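Local structure of potential RNA-dependent RNA polymerase (Human picobirnavirus, 5I62) at residues W62-E67 against W402-Y407; I244-D249 against N351-C356; R254-C259 against Q389-Q394; D360-Y365 against C396-R401. The protein catalyses RNA-templated RNA synthesis, probably in both transcription and genome replication of a double-stranded RNA virus. All blocks are in the same frame, centred on the assembly; numbering follows the deposited sequence.

How the contacts relate
From the N terminus, residues 62-67 at the start of helix 63-73 come first; contact 1 joins them to strand 401-404, closing a loop of more than 300 residues that contains the other three contacts. Helix 237-250 meets the lead-in to strand 355-357 in contact 2. Strand 257-261 pairs with strand 390-392 in contact 3, whose loop crosses that of contact 2 and that of contact 4. Contact 4 opens after contact 2 closes, setting strand 360-363 against strand 395-398 and the turn that follows it. Contact 3 completes the edge of the palm sheet, contact 2 ties it to helix 237-250 and contact 4 to the following hairpin; contact 1 anchors that hairpin's second strand to helix 63-73.

Contact 1: W62-E67 against W402-Y407; sequences WPTLME and WHHTDY
Trp62 and Tyr407 meet nearly at right angles: the edge of the tyrosine ring is directed at one face of the indole, with Tyr407 CD2 3.5 Å from Trp62 CZ2. Trp62 in turn presents its own rim to the face of His404, a second edge-to-face pair in which Trp62 CZ3 stands 4.0 Å from His404 ND1. Trp402 adds an offset edge-to-face approach, its CH2 3.8 Å from Trp62 CE3 and the six-membered rings inclined at 73°, which completes a four-ring aromatic cluster. The rotation of His404 is fixed from within its type I turn, since ND1 accepts the backbone N-H of Asp406 in the imidazole plane at 2.9 Å from Asp406 N. A chi1 of 70° sets Thr64 OG1 in the plane of the Trp402 ring, where Trp402 NE1 donates to it at 3.0 Å. The same hydroxyl is also hydrogen-bonded to Asp395. Leu65 covers one face of Trp402, crossing it at about a right angle: CB is 3.8 Å from the centroid of the six-membered ring, and CD1 sits over the CD2-CE3 bond. Trp62 holds the N-cap position, and the first turn of helix 63-73 runs nearly antiparallel to strand 401-404, the middle strand of a three-stranded sheet. Val416 of strand 416-417 packs on Leu65, Trp402 and Tyr407, while His403 reaches helix 237-250.

Contact 2: I244-D249 against N351-C356; sequences ITKMFD and NPNSQC
The carbonyl oxygen of Asn351, a residue whose ND2 is 4.3 Å from Met247 O, is gripped twice: Ser354 OG donates to it at 2.8 Å and Ser354 N at 2.9 Å, the latter closing a type I turn. The amide of Asn351 folds back over the same turn, and its OD1 takes the N-H of Asn353 at 2.9 Å from Asn353 N, forming an Asx turn. With its peptide fixed in this way, Asn353 is pressed onto helix 237-250. Its CB lies 3.6 Å from Met247 N, and the CA atoms of the two residues come within 4.9 Å. Asn353 CG stands beside its own backbone N (chi1 -58°), which carries the amide across Lys246, whose CB is 3.5 Å from Asn353 OD1. This turn leads into strand 355-357, the first strand of the palm hairpin that holds polymerase motif C, so the helix lies against the approach to that hairpin. Earlier in the helix, Ile244 sends CD1 up to the end of the Gln355 side chain, the two crossing at about a right angle. Thr250, at the end of the helix, hydrogen-bonds Asn351 ND2, and Ser354 OG also pairs with Thr364 N, next to strand 360-363.

Contact 3: R254-C259 against Q389-Q394; sequences RDVVVC and QYVSKQ
Strand 257-261, which carries the motif A aspartate Asp261 at its end, is joined here to strand 390-392 at the border of the palm sheet. Two hydrogen-bonded pairs hold the antiparallel ladder. In one, Val257 N donates to Ser392 O at 2.7 Å and Ser392 N returns to Val257 O at 3.2 Å. In the other, Cys259 N gives a nearly straight bond to Tyr390 O at 2.7 Å, answered by Tyr390 N to Cys259 O at 3.0 Å. Between them Val258 faces Val391 as a non-hydrogen-bonded pair; the two valines lie side by side, pointing the same way, their CG2 atoms 4.0 Å apart. Val391 CG1 stands anti to its own backbone N (chi1 166°), and this branch reaches Val256, pressing on Val256 CB at a tight 3.5 Å. On the face with Val257 and Ser392, Cys259 SG approaches the rim of the Tyr390 ring in the ring plane, 4.0 Å from Tyr390 CD2. The phenol end of Tyr390 is hydrogen-bonded to Asp395. Past the ladder, Lys393 stretches its extended chain along the backbone of Asp255 and Arg254, with CE 3.5 Å from Arg254 O. Ser392 OG accepts from Gln394 N in an ST turn and is also hydrogen-bonded to Asp395 N, ending the strand and sending the chain toward strand 395-398. A central motif A strand with the motif C hairpin on one flank and a short antiparallel strand on the other is the arrangement of the polymerase palm.

Contact 4: D360-Y365 against C396-R401; sequences DGVLTY and CTYLRR
Tyr398 carries its ring fully anti to the backbone N (chi1 -180°), while Val362 turns CG1 into the slot between its backbone N and carbonyl carbon (chi1 59°); the two torsions bring the methyl over the ring. Val362 CG1 lies 4.0 Å from the ring centroid, a CH-pi contact over the face. The opposite face is covered from within the same segment by Leu399, whose CG sits 3.7 Å above the ring centre, so the phenol is clamped between two aliphatic groups. Val240 of helix 237-250 also packs on Tyr398. The other methyl of Val362, CG2, meets Cys396 CB at 4.1 Å. Asp360 closes the Gly-Asp-Asp signature of motif C, and residues 396-401 are the end of strand 395-398 and the type I' turn of the following hairpin, consistent with polymerase motif E; the contact therefore sets these two elements side by side. Asp360 OD1 comes obliquely to within 3.3 Å of Tyr398 CD1, with the carboxylate and ring planes 72° apart, and Asp360 CB touches Leu399 CD2 at 3.9 Å. Leu399 and Arg400 occupy the corners of the turn. Across it Arg401 NH1 donates to Leu399 O at 2.7 Å, in the guanidinium plane.

Contact 1: W62-E67 against W402-Y407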
# COMPACT_ATOMS: atom_id res chain seq x y z
N TRP A 62 -27.95 2.31 10.21
CA TRP A 62 -26.57 1.83 10.15
C TRP A 62 -25.67 2.60 11.10
O TRP A 62 -24.72 3.27 10.67
CB TRP A 62 -26.04 1.89 8.72
CG TRP A 62 -26.89 1.18 7.72
CD1 TRP A 62 -27.61 1.73 6.71
CD2 TRP A 62 -27.11 -0.24 7.65
NE1 TRP A 62 -28.26 0.76 6.00
CE2 TRP A 62 -27.98 -0.46 6.56
CE3 TRP A 62 -26.67 -1.34 8.39
CZ2 TRP A 62 -28.40 -1.74 6.19
CZ3 TRP A 62 -27.09 -2.61 8.03
CH2 TRP A 62 -27.95 -2.79 6.93
N PRO A 63 -25.91 2.51 12.40
CA PRO A 63 -25.11 3.29 13.36
C PRO A 63 -23.63 2.93 13.37
O PRO A 63 -22.82 3.81 13.65
CB PRO A 63 -25.77 2.98 14.71
CG PRO A 63 -26.37 1.64 14.53
CD PRO A 63 -26.84 1.58 13.09
N THR A 64 -23.25 1.68 13.10
CA THR A 64 -21.82 1.39 13.03
C THR A 64 -21.19 1.95 11.75
O THR A 64 -19.98 2.19 11.74
CB THR A 64 -21.52 -0.11 13.17
OG1 THR A 64 -21.95 -0.82 11.99
CG2 THR A 64 -22.22 -0.69 14.40
N LEU A 65 -21.97 2.16 10.69
CA LEU A 65 -21.45 2.87 9.52
C LEU A 65 -21.19 4.33 9.86
O LEU A 65 -20.20 4.92 9.41
CB LEU A 65 -22.40 2.76 8.33
CG LEU A 65 -21.94 3.50 7.06
CD1 LEU A 65 -20.54 3.05 6.61
CD2 LEU A 65 -22.92 3.34 5.93
N MET A 66 -22.08 4.93 10.67
CA MET A 66 -21.86 6.30 11.13
C MET A 66 -20.62 6.39 12.01
O MET A 66 -19.85 7.35 11.91
CB MET A 66 -23.10 6.80 11.88
CG MET A 66 -23.05 8.27 12.32
SD MET A 66 -22.84 9.46 10.96
CE MET A 66 -24.08 8.91 9.85
N GLU A 67 -20.41 5.40 12.89
CA GLU A 67 -19.19 5.38 13.70
C GLU A 67 -17.95 5.32 12.83
O GLU A 67 -16.95 5.98 13.11
CB GLU A 67 -19.18 4.20 14.66
CG GLU A 67 -20.18 4.26 15.77
CD GLU A 67 -20.65 2.86 16.17
OE1 GLU A 67 -21.85 2.70 16.49
OE2 GLU A 67 -19.82 1.92 16.12
N TRP A 402 -16.08 -0.49 5.21
CA TRP A 402 -16.98 -1.06 6.20
C TRP A 402 -17.84 -2.12 5.55
O TRP A 402 -18.31 -1.95 4.42
CB TRP A 402 -17.83 0.05 6.80
CG TRP A 402 -18.97 -0.31 7.70
CD1 TRP A 402 -18.94 -0.36 9.06
CD2 TRP A 402 -20.33 -0.57 7.32
NE1 TRP A 402 -20.19 -0.65 9.55
CE2 TRP A 402 -21.06 -0.79 8.50
CE3 TRP A 402 -20.99 -0.64 6.09
CZ2 TRP A 402 -22.42 -1.09 8.50
CZ3 TRP A 402 -22.35 -0.94 6.08
CH2 TRP A 402 -23.05 -1.14 7.28
N HIS A 403 -18.02 -3.24 6.23
CA HIS A 403 -18.92 -4.30 5.79
C HIS A 403 -19.82 -4.69 6.95
O HIS A 403 -19.42 -4.63 8.11
CB HIS A 403 -18.18 -5.55 5.30
CG HIS A 403 -17.07 -5.29 4.33
ND1 HIS A 403 -17.16 -5.62 3.00
CD2 HIS A 403 -15.82 -4.79 4.50
CE1 HIS A 403 -16.03 -5.32 2.38
NE2 HIS A 403 -15.21 -4.80 3.27
N HIS A 404 -21.03 -5.13 6.63
CA HIS A 404 -21.98 -5.53 7.65
C HIS A 404 -22.76 -6.73 7.16
O HIS A 404 -23.20 -6.77 6.00
CB HIS A 404 -22.93 -4.38 7.99
CG HIS A 404 -23.70 -4.58 9.25
ND1 HIS A 404 -24.69 -5.53 9.37
CD2 HIS A 404 -23.64 -3.95 10.45
CE1 HIS A 404 -25.19 -5.49 10.58
NE2 HIS A 404 -24.57 -4.54 11.26
N THR A 405 -22.94 -7.72 8.04
CA THR A 405 -23.61 -8.95 7.63
C THR A 405 -25.02 -8.69 7.11
O THR A 405 -25.52 -9.43 6.25
CB THR A 405 -23.61 -9.97 8.78
OG1 THR A 405 -24.02 -11.25 8.28
CG2 THR A 405 -24.53 -9.54 9.94
N ASP A 406 -25.68 -7.62 7.59
CA ASP A 406 -27.01 -7.26 7.12
C ASP A 406 -27.01 -6.30 5.93
O ASP A 406 -28.09 -5.93 5.45
CB ASP A 406 -27.82 -6.64 8.26
CG ASP A 406 -28.02 -7.60 9.41
OD1 ASP A 406 -28.12 -8.82 9.15
OD2 ASP A 406 -28.09 -7.15 10.57
N TYR A 407 -25.84 -5.88 5.45
CA TYR A 407 -25.74 -4.93 4.34
C TYR A 407 -25.21 -5.68 3.13
O TYR A 407 -24.01 -5.72 2.88
CB TYR A 407 -24.84 -3.76 4.70
CG TYR A 407 -24.92 -2.62 3.70
CD1 TYR A 407 -24.12 -2.60 2.57
CD2 TYR A 407 -25.81 -1.57 3.90
CE1 TYR A 407 -24.21 -1.56 1.64
CE2 TYR A 407 -25.90 -0.52 2.99
CZ TYR A 407 -25.10 -0.53 1.86
OH TYR A 407 -25.19 0.51 0.96

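Contact 2: I244-D249 against N351-C356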
# COMPACT_ATOMS: atom_id res chain seq x y z
N ILE A 244 -15.30 -11.65 2.39
CA ILE A 244 -15.92 -11.12 3.61
C ILE A 244 -17.27 -11.79 3.85
O ILE A 244 -17.60 -12.21 4.97
CB ILE A 244 -16.11 -9.59 3.52
CG1 ILE A 244 -14.78 -8.84 3.42
CG2 ILE A 244 -16.94 -9.09 4.72
CD1 ILE A 244 -13.91 -8.98 4.64
N THR A 245 -18.09 -11.88 2.79
CA THR A 245 -19.40 -12.51 2.87
C THR A 245 -19.28 -13.96 3.37
O THR A 245 -20.01 -14.38 4.27
CB THR A 245 -20.09 -12.47 1.51
OG1 THR A 245 -20.08 -11.13 0.97
CG2 THR A 245 -21.54 -12.95 1.63
N LYS A 246 -18.36 -14.72 2.78
CA LYS A 246 -18.18 -16.12 3.19
C LYS A 246 -17.71 -16.23 4.63
O LYS A 246 -18.12 -17.15 5.35
CB LYS A 246 -17.19 -16.82 2.24
CG LYS A 246 -17.74 -17.02 0.83
CD LYS A 246 -19.14 -17.67 0.93
CE LYS A 246 -19.97 -17.50 -0.33
NZ LYS A 246 -19.44 -18.29 -1.49
N MET A 247 -16.89 -15.27 5.08
CA MET A 247 -16.43 -15.26 6.46
C MET A 247 -17.61 -15.11 7.42
O MET A 247 -17.70 -15.81 8.44
CB MET A 247 -15.40 -14.14 6.65
CG MET A 247 -14.80 -14.08 8.06
SD MET A 247 -13.86 -12.54 8.30
CE MET A 247 -15.22 -11.36 8.27
N PHE A 248 -18.54 -14.21 7.09
CA PHE A 248 -19.73 -14.07 7.92
C PHE A 248 -20.63 -15.30 7.83
O PHE A 248 -21.23 -15.71 8.84
CB PHE A 248 -20.50 -12.81 7.53
CG PHE A 248 -19.95 -11.57 8.15
CD1 PHE A 248 -19.98 -11.40 9.53
CD2 PHE A 248 -19.38 -10.58 7.38
CE1 PHE A 248 -19.46 -10.26 10.12
CE2 PHE A 248 -18.87 -9.42 7.97
CZ PHE A 248 -18.90 -9.27 9.34
N ASP A 249 -20.73 -15.90 6.64
CA ASP A 249 -21.56 -17.10 6.45
C ASP A 249 -21.04 -18.30 7.23
O ASP A 249 -21.82 -19.18 7.62
CB ASP A 249 -21.63 -17.47 4.97
CG ASP A 249 -22.41 -16.46 4.14
OD1 ASP A 249 -23.19 -15.67 4.72
OD2 ASP A 249 -22.25 -16.49 2.89
N ASN A 351 -10.39 -19.85 10.20
CA ASN A 351 -11.41 -19.82 9.16
C ASN A 351 -10.74 -19.34 7.88
O ASN A 351 -10.22 -18.22 7.86
CB ASN A 351 -12.55 -18.90 9.56
CG ASN A 351 -13.71 -18.91 8.57
OD1 ASN A 351 -13.52 -18.85 7.35
ND2 ASN A 351 -14.93 -19.00 9.11
N PRO A 352 -10.70 -20.14 6.81
CA PRO A 352 -9.90 -19.77 5.63
C PRO A 352 -10.45 -18.58 4.87
O PRO A 352 -9.74 -18.03 4.01
CB PRO A 352 -9.93 -21.04 4.77
CG PRO A 352 -11.24 -21.71 5.15
CD PRO A 352 -11.39 -21.44 6.64
N ASN A 353 -11.68 -18.15 5.16
CA ASN A 353 -12.20 -16.92 4.58
C ASN A 353 -11.70 -15.66 5.28
O ASN A 353 -12.06 -14.55 4.86
CB ASN A 353 -13.72 -16.97 4.57
CG ASN A 353 -14.25 -18.17 3.80
OD1 ASN A 353 -14.04 -18.27 2.59
ND2 ASN A 353 -14.93 -19.07 4.49
N SER A 354 -10.91 -15.81 6.35
CA SER A 354 -10.13 -14.69 6.86
C SER A 354 -9.23 -14.16 5.74
O SER A 354 -8.89 -14.87 4.79
CB SER A 354 -9.27 -15.12 8.06
OG SER A 354 -10.09 -15.70 9.08
N GLN A 355 -8.83 -12.89 5.85
CA GLN A 355 -8.07 -12.23 4.79
C GLN A 355 -6.97 -11.38 5.39
O GLN A 355 -7.08 -10.88 6.51
CB GLN A 355 -8.96 -11.32 3.92
CG GLN A 355 -10.07 -12.00 3.18
CD GLN A 355 -10.82 -11.02 2.30
OE1 GLN A 355 -11.99 -10.73 2.53
NE2 GLN A 355 -10.12 -10.49 1.31
N CYS A 356 -5.90 -11.18 4.61
CA CYS A 356 -4.89 -10.20 4.98
C CYS A 356 -4.22 -9.64 3.73
O CYS A 356 -4.18 -10.27 2.68
CB CYS A 356 -3.82 -10.79 5.92
SG CYS A 356 -3.06 -12.31 5.35

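Contact 3: R254-C259 against Q389-Q394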
# COMPACT_ATOMS: atom_id res chain seq x y z
N ARG A 254 -21.13 -17.72 17.91
CA ARG A 254 -20.73 -17.05 19.14
C ARG A 254 -19.49 -16.18 18.96
O ARG A 254 -19.14 -15.42 19.87
CB ARG A 254 -20.48 -18.07 20.24
CG ARG A 254 -21.66 -19.01 20.53
CD ARG A 254 -22.87 -18.23 21.03
NE ARG A 254 -23.89 -19.10 21.63
CZ ARG A 254 -23.69 -19.96 22.62
NH1 ARG A 254 -22.48 -20.09 23.19
NH2 ARG A 254 -24.71 -20.69 23.08
N ASP A 255 -18.80 -16.27 17.82
CA ASP A 255 -17.48 -15.67 17.69
C ASP A 255 -17.56 -14.26 17.13
O ASP A 255 -18.50 -13.90 16.42
CB ASP A 255 -16.57 -16.51 16.80
CG ASP A 255 -16.16 -17.80 17.45
OD1 ASP A 255 -15.70 -17.76 18.62
OD2 ASP A 255 -16.28 -18.85 16.79
N VAL A 256 -16.53 -13.47 17.45
CA VAL A 256 -16.38 -12.15 16.87
C VAL A 256 -15.52 -12.28 15.62
O VAL A 256 -14.82 -13.28 15.40
CB VAL A 256 -15.75 -11.14 17.85
CG1 VAL A 256 -16.67 -10.92 19.05
CG2 VAL A 256 -14.38 -11.62 18.29
N VAL A 257 -15.57 -11.25 14.79
CA VAL A 257 -14.56 -11.02 13.76
C VAL A 257 -13.58 -10.00 14.33
O VAL A 257 -14.00 -9.04 14.98
CB VAL A 257 -15.21 -10.51 12.47
CG1 VAL A 257 -14.16 -10.15 11.43
CG2 VAL A 257 -16.16 -11.56 11.94
N VAL A 258 -12.29 -10.22 14.13
CA VAL A 258 -11.26 -9.31 14.61
C VAL A 258 -10.62 -8.62 13.41
O VAL A 258 -10.13 -9.29 12.49
CB VAL A 258 -10.20 -10.04 15.45
CG1 VAL A 258 -9.09 -9.05 15.85
CG2 VAL A 258 -10.82 -10.68 16.67
N CYS A 259 -10.60 -7.30 13.43
CA CYS A 259 -9.91 -6.50 12.43
C CYS A 259 -8.63 -5.98 13.08
O CYS A 259 -8.70 -5.17 14.01
CB CYS A 259 -10.77 -5.35 11.94
SG CYS A 259 -12.42 -5.85 11.43
N GLN A 389 -7.26 -2.28 17.55
CA GLN A 389 -7.93 -3.45 17.04
C GLN A 389 -9.43 -3.19 17.09
O GLN A 389 -9.91 -2.38 17.89
CB GLN A 389 -7.56 -4.68 17.87
CG GLN A 389 -6.07 -4.78 18.23
CD GLN A 389 -5.13 -4.70 17.04
OE1 GLN A 389 -5.23 -5.49 16.09
NE2 GLN A 389 -4.17 -3.78 17.09
N TYR A 390 -10.17 -3.84 16.21
CA TYR A 390 -11.62 -3.68 16.18
C TYR A 390 -12.28 -5.06 16.16
O TYR A 390 -11.80 -5.97 15.48
CB TYR A 390 -12.09 -2.85 14.97
CG TYR A 390 -13.60 -2.73 14.90
CD1 TYR A 390 -14.29 -1.83 15.73
CD2 TYR A 390 -14.34 -3.53 14.05
CE1 TYR A 390 -15.68 -1.73 15.68
CE2 TYR A 390 -15.72 -3.44 13.99
CZ TYR A 390 -16.39 -2.54 14.80
OH TYR A 390 -17.76 -2.45 14.73
N VAL A 391 -13.37 -5.19 16.91
CA VAL A 391 -14.03 -6.46 17.16
C VAL A 391 -15.54 -6.27 17.02
O VAL A 391 -16.09 -5.29 17.52
CB VAL A 391 -13.64 -6.99 18.55
CG1 VAL A 391 -14.52 -8.08 18.97
CG2 VAL A 391 -12.21 -7.48 18.57
N SER A 392 -16.20 -7.21 16.35
CA SER A 392 -17.65 -7.18 16.23
C SER A 392 -18.12 -8.56 15.77
O SER A 392 -17.38 -9.28 15.10
CB SER A 392 -18.11 -6.08 15.24
OG SER A 392 -19.48 -6.17 14.89
N LYS A 393 -19.36 -8.91 16.13
CA LYS A 393 -19.97 -10.11 15.56
C LYS A 393 -20.70 -9.86 14.25
O LYS A 393 -20.95 -10.82 13.51
CB LYS A 393 -20.96 -10.76 16.54
CG LYS A 393 -20.33 -11.25 17.83
CD LYS A 393 -21.33 -12.03 18.68
CE LYS A 393 -20.73 -12.29 20.05
NZ LYS A 393 -21.63 -13.09 20.93
N GLN A 394 -21.06 -8.61 13.95
CA GLN A 394 -21.90 -8.31 12.79
C GLN A 394 -21.25 -7.44 11.73
O GLN A 394 -21.80 -7.34 10.63
CB GLN A 394 -23.22 -7.63 13.21
CG GLN A 394 -24.01 -8.32 14.33
CD GLN A 394 -23.50 -7.96 15.72
OE1 GLN A 394 -22.65 -7.06 15.88
NE2 GLN A 394 -24.02 -8.65 16.74

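Contact 4: D360-Y365 against C396-R401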
# COMPACT_ATOMS: atom_id res chain seq x y z
N ASP A 360 -2.72 -5.22 6.91
CA ASP A 360 -4.15 -5.18 7.15
C ASP A 360 -4.71 -6.59 7.21
O ASP A 360 -4.40 -7.41 6.35
CB ASP A 360 -4.88 -4.40 6.06
CG ASP A 360 -5.93 -3.48 6.62
OD1 ASP A 360 -6.96 -3.97 7.13
OD2 ASP A 360 -5.69 -2.26 6.56
N GLY A 361 -5.56 -6.87 8.20
CA GLY A 361 -6.10 -8.21 8.36
C GLY A 361 -7.50 -8.21 8.94
O GLY A 361 -7.89 -7.30 9.68
N VAL A 362 -8.24 -9.26 8.62
CA VAL A 362 -9.54 -9.50 9.23
C VAL A 362 -9.70 -11.01 9.33
O VAL A 362 -9.40 -11.74 8.38
CB VAL A 362 -10.68 -8.83 8.43
CG1 VAL A 362 -10.74 -9.34 6.99
CG2 VAL A 362 -12.00 -9.03 9.10
N LEU A 363 -10.07 -11.50 10.51
CA LEU A 363 -10.00 -12.95 10.72
C LEU A 363 -10.99 -13.40 11.78
O LEU A 363 -11.46 -12.62 12.61
CB LEU A 363 -8.58 -13.39 11.10
CG LEU A 363 -8.12 -13.16 12.55
CD1 LEU A 363 -6.93 -14.06 12.88
CD2 LEU A 363 -7.72 -11.70 12.76
N THR A 364 -11.27 -14.70 11.76
CA THR A 364 -12.05 -15.30 12.83
C THR A 364 -11.63 -16.76 12.99
O THR A 364 -11.13 -17.38 12.05
CB THR A 364 -13.56 -15.17 12.57
OG1 THR A 364 -14.30 -15.55 13.74
CG2 THR A 364 -13.98 -16.06 11.40
N TYR A 365 -11.77 -17.27 14.21
CA TYR A 365 -11.65 -18.68 14.51
C TYR A 365 -12.35 -18.94 15.84
O TYR A 365 -12.64 -17.99 16.57
CB TYR A 365 -10.17 -19.13 14.55
CG TYR A 365 -9.31 -18.43 15.58
CD1 TYR A 365 -9.34 -18.80 16.93
CD2 TYR A 365 -8.43 -17.42 15.21
CE1 TYR A 365 -8.54 -18.16 17.87
CE2 TYR A 365 -7.62 -16.78 16.13
CZ TYR A 365 -7.68 -17.15 17.46
OH TYR A 365 -6.88 -16.50 18.38
N CYS A 396 -17.34 -5.38 10.15
CA CYS A 396 -15.88 -5.33 10.17
C CYS A 396 -15.42 -4.18 9.28
O CYS A 396 -16.18 -3.64 8.49
CB CYS A 396 -15.27 -6.66 9.71
SG CYS A 396 -15.67 -7.09 7.99
N THR A 397 -14.16 -3.81 9.46
CA THR A 397 -13.51 -2.86 8.57
C THR A 397 -12.26 -3.52 8.04
O THR A 397 -11.54 -4.19 8.79
CB THR A 397 -13.18 -1.54 9.28
OG1 THR A 397 -12.35 -1.82 10.42
CG2 THR A 397 -14.45 -0.85 9.75
N TYR A 398 -12.02 -3.37 6.75
CA TYR A 398 -10.88 -3.98 6.08
C TYR A 398 -10.57 -3.11 4.88
O TYR A 398 -11.48 -2.79 4.12
CB TYR A 398 -11.21 -5.42 5.65
CG TYR A 398 -10.08 -6.15 4.96
CD1 TYR A 398 -8.83 -6.25 5.55
CD2 TYR A 398 -10.28 -6.75 3.72
CE1 TYR A 398 -7.79 -6.92 4.91
CE2 TYR A 398 -9.24 -7.43 3.08
CZ TYR A 398 -8.00 -7.51 3.68
OH TYR A 398 -6.97 -8.19 3.06
N LEU A 399 -9.30 -2.70 4.76
CA LEU A 399 -8.83 -1.83 3.68
C LEU A 399 -9.62 -0.52 3.64
O LEU A 399 -9.94 -0.01 2.57
CB LEU A 399 -8.88 -2.53 2.32
CG LEU A 399 -8.13 -3.87 2.25
CD1 LEU A 399 -8.22 -4.46 0.84
CD2 LEU A 399 -6.67 -3.71 2.69
N ARG A 400 -9.96 -0.01 4.83
CA ARG A 400 -10.73 1.23 5.00
C ARG A 400 -12.11 1.16 4.35
O ARG A 400 -12.68 2.19 3.97
CB ARG A 400 -9.95 2.44 4.50
CG ARG A 400 -8.73 2.77 5.37
CD ARG A 400 -8.06 4.06 4.90
NE ARG A 400 -6.60 4.05 5.09
CZ ARG A 400 -6.00 4.18 6.27
NH1 ARG A 400 -6.72 4.33 7.38
NH2 ARG A 400 -4.67 4.16 6.34
N ARG A 401 -12.69 -0.04 4.27
CA ARG A 401 -14.08 -0.22 3.87
C ARG A 401 -14.84 -0.92 4.99
O ARG A 401 -14.33 -1.86 5.62
CB ARG A 401 -14.23 -1.06 2.61
CG ARG A 401 -14.13 -0.30 1.31
CD ARG A 401 -12.71 -0.25 0.90
NE ARG A 401 -12.53 0.31 -0.44
CZ ARG A 401 -11.35 0.76 -0.86
NH1 ARG A 401 -10.32 0.73 -0.02
NH2 ARG A 401 -11.20 1.25 -2.09